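Thioredoxin-like protein (Bacteroides caccae ATCC 43185, PDB 4YOD) probably acts as a thiol-disulfide oxidoreductase, joining a helical N-terminal region to a thioredoxin-fold domain. Local coordinates at residues A[29-41]-A[59-71]. Numbering follows the deposited sequence. Where two conformers were deposited one is given.
Sequences QRAEFLVKHYWDN and AWVDYCDILNHVP
Trp39 drives the nitrogen corner of its indole into the face of Tyr63, the centre of an aromatic cluster that joins two roughly antiparallel helices of the helical N-terminal region. The segment axes of 29-37 and 59-66 approach to 10.2 Å at 144°, and the pair illustrates how a few large rings can close one end of a helical hairpin while aliphatic side chains fill the other. The Trp39–Tyr63 contact is edge-to-face, with planes at 73° and NE1 3.2 Å above the phenol plane, over its centre; Leu67 CD1 covers the opposite face. Tyr38 leans on the same phenol obliquely and receives Tyr63 CB over its own face as a CH-pi contact. With its CG anti to the backbone N (chi1 -167°), Tyr38 lays its ring along the near side of helix 53-66, where Ile66 CD1 packs 3.6 Å from Tyr38 CD1. That same methyl meets Leu34 CG, the two side chains crossing at about a right angle, whereas Val35 and Ile66 run past each other in opposite directions. Farther along, Val35 CG2 and Ala31 CB both meet Val70 CG1. Water bridges Ala31 O and Ile66 O, and a second water links Val35 O to the hydroxyl of Tyr63, which is also hydrogen-bonded to Thr82 of helix 72-85. Back at the aromatic end, Tyr38 OH donates to Ala59 O (2.7 Å), in the carbonyl plane and on a lone pair, while Tyr63 N supplies that oxygen's second, helical hydrogen bond at 3.0 Å.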
# COMPACT_ATOMS: atom_id res chain seq x y z
N GLN A 29 -20.00 -10.16 -14.20
CA GLN A 29 -20.55 -9.17 -15.14
C GLN A 29 -21.23 -8.01 -14.41
O GLN A 29 -21.10 -6.86 -14.83
CB GLN A 29 -21.55 -9.84 -16.09
CG GLN A 29 -20.90 -10.77 -17.10
CD GLN A 29 -21.92 -11.51 -17.93
OE1 GLN A 29 -23.01 -11.01 -18.22
NE2 GLN A 29 -21.57 -12.72 -18.35
N ARG A 30 -21.95 -8.32 -13.32
CA ARG A 30 -22.65 -7.35 -12.47
C ARG A 30 -21.65 -6.42 -11.79
O ARG A 30 -21.83 -5.20 -11.87
CB ARG A 30 -23.52 -8.09 -11.42
CG ARG A 30 -24.75 -8.74 -12.01
CD ARG A 30 -25.55 -9.53 -10.99
NE ARG A 30 -26.10 -8.68 -9.93
CZ ARG A 30 -27.24 -7.99 -10.02
NH1 ARG A 30 -27.96 -8.02 -11.14
NH2 ARG A 30 -27.65 -7.24 -9.00
N ALA A 31 -20.57 -6.99 -11.20
CA ALA A 31 -19.50 -6.25 -10.53
C ALA A 31 -18.78 -5.36 -11.54
O ALA A 31 -18.53 -4.19 -11.24
CB ALA A 31 -18.52 -7.21 -9.87
N GLU A 32 -18.49 -5.90 -12.75
CA GLU A 32 -17.84 -5.19 -13.86
C GLU A 32 -18.72 -4.01 -14.35
O GLU A 32 -18.19 -2.91 -14.52
CB GLU A 32 -17.51 -6.15 -15.02
CG GLU A 32 -16.72 -5.51 -16.15
CD GLU A 32 -16.44 -6.38 -17.36
OE1 GLU A 32 -17.34 -7.15 -17.78
OE2 GLU A 32 -15.34 -6.24 -17.93
N PHE A 33 -20.04 -4.24 -14.54
CA PHE A 33 -20.96 -3.18 -14.98
C PHE A 33 -20.99 -2.01 -13.98
O PHE A 33 -20.95 -0.85 -14.39
CB PHE A 33 -22.39 -3.73 -15.18
CG PHE A 33 -23.35 -2.69 -15.73
CD1 PHE A 33 -23.48 -2.49 -17.10
CD2 PHE A 33 -24.08 -1.88 -14.86
CE1 PHE A 33 -24.35 -1.52 -17.60
CE2 PHE A 33 -24.94 -0.89 -15.37
CZ PHE A 33 -25.07 -0.72 -16.73
N LEU A 34 -21.06 -2.32 -12.68
CA LEU A 34 -21.14 -1.33 -11.61
C LEU A 34 -19.89 -0.44 -11.59
O LEU A 34 -20.03 0.78 -11.44
CB LEU A 34 -21.33 -2.04 -10.26
CG LEU A 34 -21.72 -1.19 -9.04
CD1 LEU A 34 -22.92 -0.26 -9.33
CD2 LEU A 34 -22.02 -2.07 -7.84
N VAL A 35 -18.69 -1.03 -11.76
CA VAL A 35 -17.44 -0.29 -11.77
C VAL A 35 -17.37 0.64 -13.01
O VAL A 35 -17.10 1.83 -12.86
CB VAL A 35 -16.21 -1.25 -11.70
CG1 VAL A 35 -14.93 -0.59 -12.19
CG2 VAL A 35 -16.02 -1.80 -10.28
N LYS A 36 -17.64 0.09 -14.20
CA LYS A 36 -17.50 0.82 -15.45
C LYS A 36 -18.45 2.01 -15.61
O LYS A 36 -18.02 3.03 -16.14
CB LYS A 36 -17.65 -0.14 -16.64
CG LYS A 36 -16.35 -0.90 -16.92
CD LYS A 36 -16.51 -2.01 -17.95
CE LYS A 36 -15.20 -2.72 -18.21
NZ LYS A 36 -15.32 -3.76 -19.26
N HIS A 37 -19.70 1.89 -15.12
CA HIS A 37 -20.73 2.91 -15.30
C HIS A 37 -21.02 3.74 -14.03
O HIS A 37 -21.89 4.61 -14.06
CB HIS A 37 -22.03 2.24 -15.77
CG HIS A 37 -21.88 1.56 -17.10
ND1 HIS A 37 -22.32 2.16 -18.27
CD2 HIS A 37 -21.28 0.39 -17.41
CE1 HIS A 37 -21.98 1.33 -19.24
NE2 HIS A 37 -21.35 0.25 -18.78
N TYR A 38 -20.25 3.52 -12.96
CA TYR A 38 -20.43 4.14 -11.64
C TYR A 38 -20.66 5.64 -11.68
O TYR A 38 -21.55 6.11 -10.97
CB TYR A 38 -19.21 3.85 -10.72
CG TYR A 38 -19.46 4.18 -9.27
CD1 TYR A 38 -20.13 3.29 -8.43
CD2 TYR A 38 -19.12 5.43 -8.74
CE1 TYR A 38 -20.41 3.61 -7.10
CE2 TYR A 38 -19.38 5.75 -7.42
CZ TYR A 38 -20.03 4.84 -6.60
OH TYR A 38 -20.31 5.15 -5.30
N TRP A 39 -19.86 6.38 -12.47
CA TRP A 39 -19.87 7.83 -12.54
C TRP A 39 -20.62 8.41 -13.74
O TRP A 39 -20.54 9.62 -13.97
CB TRP A 39 -18.40 8.34 -12.57
CG TRP A 39 -17.62 7.96 -11.34
CD1 TRP A 39 -16.74 6.93 -11.22
CD2 TRP A 39 -17.70 8.58 -10.04
NE1 TRP A 39 -16.21 6.91 -9.94
CE2 TRP A 39 -16.80 7.90 -9.20
CE3 TRP A 39 -18.43 9.67 -9.52
CZ2 TRP A 39 -16.60 8.27 -7.86
CZ3 TRP A 39 -18.23 10.03 -8.19
CH2 TRP A 39 -17.34 9.33 -7.37
N ASP A 40 -21.33 7.57 -14.51
CA ASP A 40 -22.07 7.97 -15.71
C ASP A 40 -23.06 9.13 -15.52
O ASP A 40 -23.24 9.92 -16.45
CB ASP A 40 -22.85 6.76 -16.27
CG ASP A 40 -22.05 5.78 -17.10
OD1 ASP A 40 -20.80 5.85 -17.08
OD2 ASP A 40 -22.68 4.94 -17.80
N ASN A 41 -23.70 9.24 -14.34
CA ASN A 41 -24.72 10.27 -14.09
C ASN A 41 -24.18 11.48 -13.33
O ASN A 41 -24.95 12.30 -12.84
CB ASN A 41 -25.91 9.66 -13.35
CG ASN A 41 -26.61 8.62 -14.19
OD1 ASN A 41 -26.46 8.57 -15.42
ND2 ASN A 41 -27.36 7.77 -13.56
N ALA A 59 -19.80 8.89 -2.07
CA ALA A 59 -19.83 8.27 -3.40
C ALA A 59 -18.42 7.74 -3.77
O ALA A 59 -18.30 6.62 -4.27
CB ALA A 59 -20.30 9.27 -4.44
N TRP A 60 -17.37 8.53 -3.45
CA TRP A 60 -15.97 8.13 -3.70
C TRP A 60 -15.60 6.89 -2.84
O TRP A 60 -14.98 5.97 -3.36
CB TRP A 60 -14.98 9.27 -3.45
CG TRP A 60 -13.55 8.86 -3.66
CD1 TRP A 60 -12.65 8.47 -2.70
CD2 TRP A 60 -12.90 8.64 -4.93
NE1 TRP A 60 -11.46 8.08 -3.29
CE2 TRP A 60 -11.59 8.17 -4.66
CE3 TRP A 60 -13.29 8.83 -6.27
CZ2 TRP A 60 -10.67 7.90 -5.68
CZ3 TRP A 60 -12.38 8.56 -7.27
CH2 TRP A 60 -11.09 8.10 -6.98
N VAL A 61 -15.97 6.89 -1.55
CA VAL A 61 -15.72 5.79 -0.60
C VAL A 61 -16.36 4.48 -1.12
O VAL A 61 -15.69 3.44 -1.16
CB VAL A 61 -16.22 6.18 0.83
CG1 VAL A 61 -16.34 4.98 1.77
CG2 VAL A 61 -15.32 7.24 1.43
N ASP A 62 -17.65 4.54 -1.53
CA ASP A 62 -18.39 3.40 -2.08
C ASP A 62 -17.76 2.89 -3.40
O ASP A 62 -17.72 1.69 -3.62
CB ASP A 62 -19.86 3.74 -2.28
CG ASP A 62 -20.62 3.87 -0.96
OD1 ASP A 62 -20.17 3.26 0.04
OD2 ASP A 62 -21.63 4.59 -0.93
N TYR A 63 -17.21 3.80 -4.22
CA TYR A 63 -16.50 3.44 -5.45
C TYR A 63 -15.24 2.63 -5.13
O TYR A 63 -15.02 1.58 -5.72
CB TYR A 63 -16.12 4.71 -6.23
CG TYR A 63 -15.41 4.46 -7.55
CD1 TYR A 63 -16.05 3.79 -8.59
CD2 TYR A 63 -14.15 5.01 -7.80
CE1 TYR A 63 -15.42 3.59 -9.82
CE2 TYR A 63 -13.55 4.89 -9.05
CZ TYR A 63 -14.18 4.18 -10.06
OH TYR A 63 -13.56 4.05 -11.28
N CYS A 64 -14.42 3.10 -4.17
CA CYS A 64 -13.19 2.37 -3.78
C CYS A 64 -13.54 0.94 -3.30
O CYS A 64 -12.77 0.02 -3.57
CB CYS A 64 -12.40 3.14 -2.72
SG CYS A 64 -11.79 4.76 -3.29
N ASP A 65 -14.70 0.75 -2.63
CA ASP A 65 -15.15 -0.55 -2.14
C ASP A 65 -15.51 -1.52 -3.30
O ASP A 65 -15.10 -2.69 -3.27
CB ASP A 65 -16.36 -0.39 -1.20
CG ASP A 65 -16.01 -0.19 0.27
OD1 ASP A 65 -14.95 -0.70 0.71
OD2 ASP A 65 -16.83 0.43 1.00
N ILE A 66 -16.27 -1.05 -4.31
CA ILE A 66 -16.70 -1.91 -5.43
C ILE A 66 -15.52 -2.26 -6.36
O ILE A 66 -15.58 -3.29 -7.04
CB ILE A 66 -17.92 -1.38 -6.22
CG1 ILE A 66 -17.64 -0.04 -6.92
CG2 ILE A 66 -19.16 -1.32 -5.32
CD1 ILE A 66 -18.40 0.18 -8.16
N LEU A 67 -14.42 -1.47 -6.35
CA LEU A 67 -13.21 -1.74 -7.13
C LEU A 67 -12.52 -3.04 -6.69
O LEU A 67 -11.79 -3.64 -7.48
CB LEU A 67 -12.22 -0.58 -7.04
CG LEU A 67 -12.61 0.72 -7.75
CD1 LEU A 67 -11.65 1.82 -7.40
CD2 LEU A 67 -12.75 0.52 -9.26
N ASN A 68 -12.79 -3.49 -5.46
CA ASN A 68 -12.23 -4.75 -4.95
C ASN A 68 -12.90 -6.00 -5.54
O ASN A 68 -12.37 -7.10 -5.37
CB ASN A 68 -12.36 -4.80 -3.42
CG ASN A 68 -11.46 -3.85 -2.69
OD1 ASN A 68 -10.24 -3.92 -2.79
ND2 ASN A 68 -12.03 -2.99 -1.88
N HIS A 69 -14.08 -5.85 -6.16
CA HIS A 69 -14.88 -7.00 -6.62
C HIS A 69 -14.68 -7.32 -8.11
O HIS A 69 -15.41 -8.14 -8.66
CB HIS A 69 -16.38 -6.79 -6.31
CG HIS A 69 -16.67 -6.40 -4.88
ND1 HIS A 69 -17.79 -5.66 -4.55
CD2 HIS A 69 -15.97 -6.67 -3.74
CE1 HIS A 69 -17.74 -5.49 -3.23
NE2 HIS A 69 -16.66 -6.07 -2.71
N VAL A 70 -13.68 -6.70 -8.77
CA VAL A 70 -13.39 -6.91 -10.18
C VAL A 70 -11.91 -7.26 -10.36
O VAL A 70 -11.13 -6.94 -9.46
CB VAL A 70 -13.78 -5.68 -11.05
CG1 VAL A 70 -15.28 -5.42 -11.03
CG2 VAL A 70 -13.00 -4.41 -10.66
N PRO A 71 -11.46 -7.83 -11.51
CA PRO A 71 -10.01 -8.04 -11.70
C PRO A 71 -9.25 -6.72 -11.53
O PRO A 71 -9.79 -5.66 -11.84
CB PRO A 71 -9.91 -8.55 -13.14
CG PRO A 71 -11.24 -9.21 -13.39
CD PRO A 71 -12.22 -8.32 -12.68
O HOH W 1 -17.87 -4.24 -8.21
O HOH W 2 -15.45 3.92 -13.36
O HOH W 3 -22.76 4.65 -3.91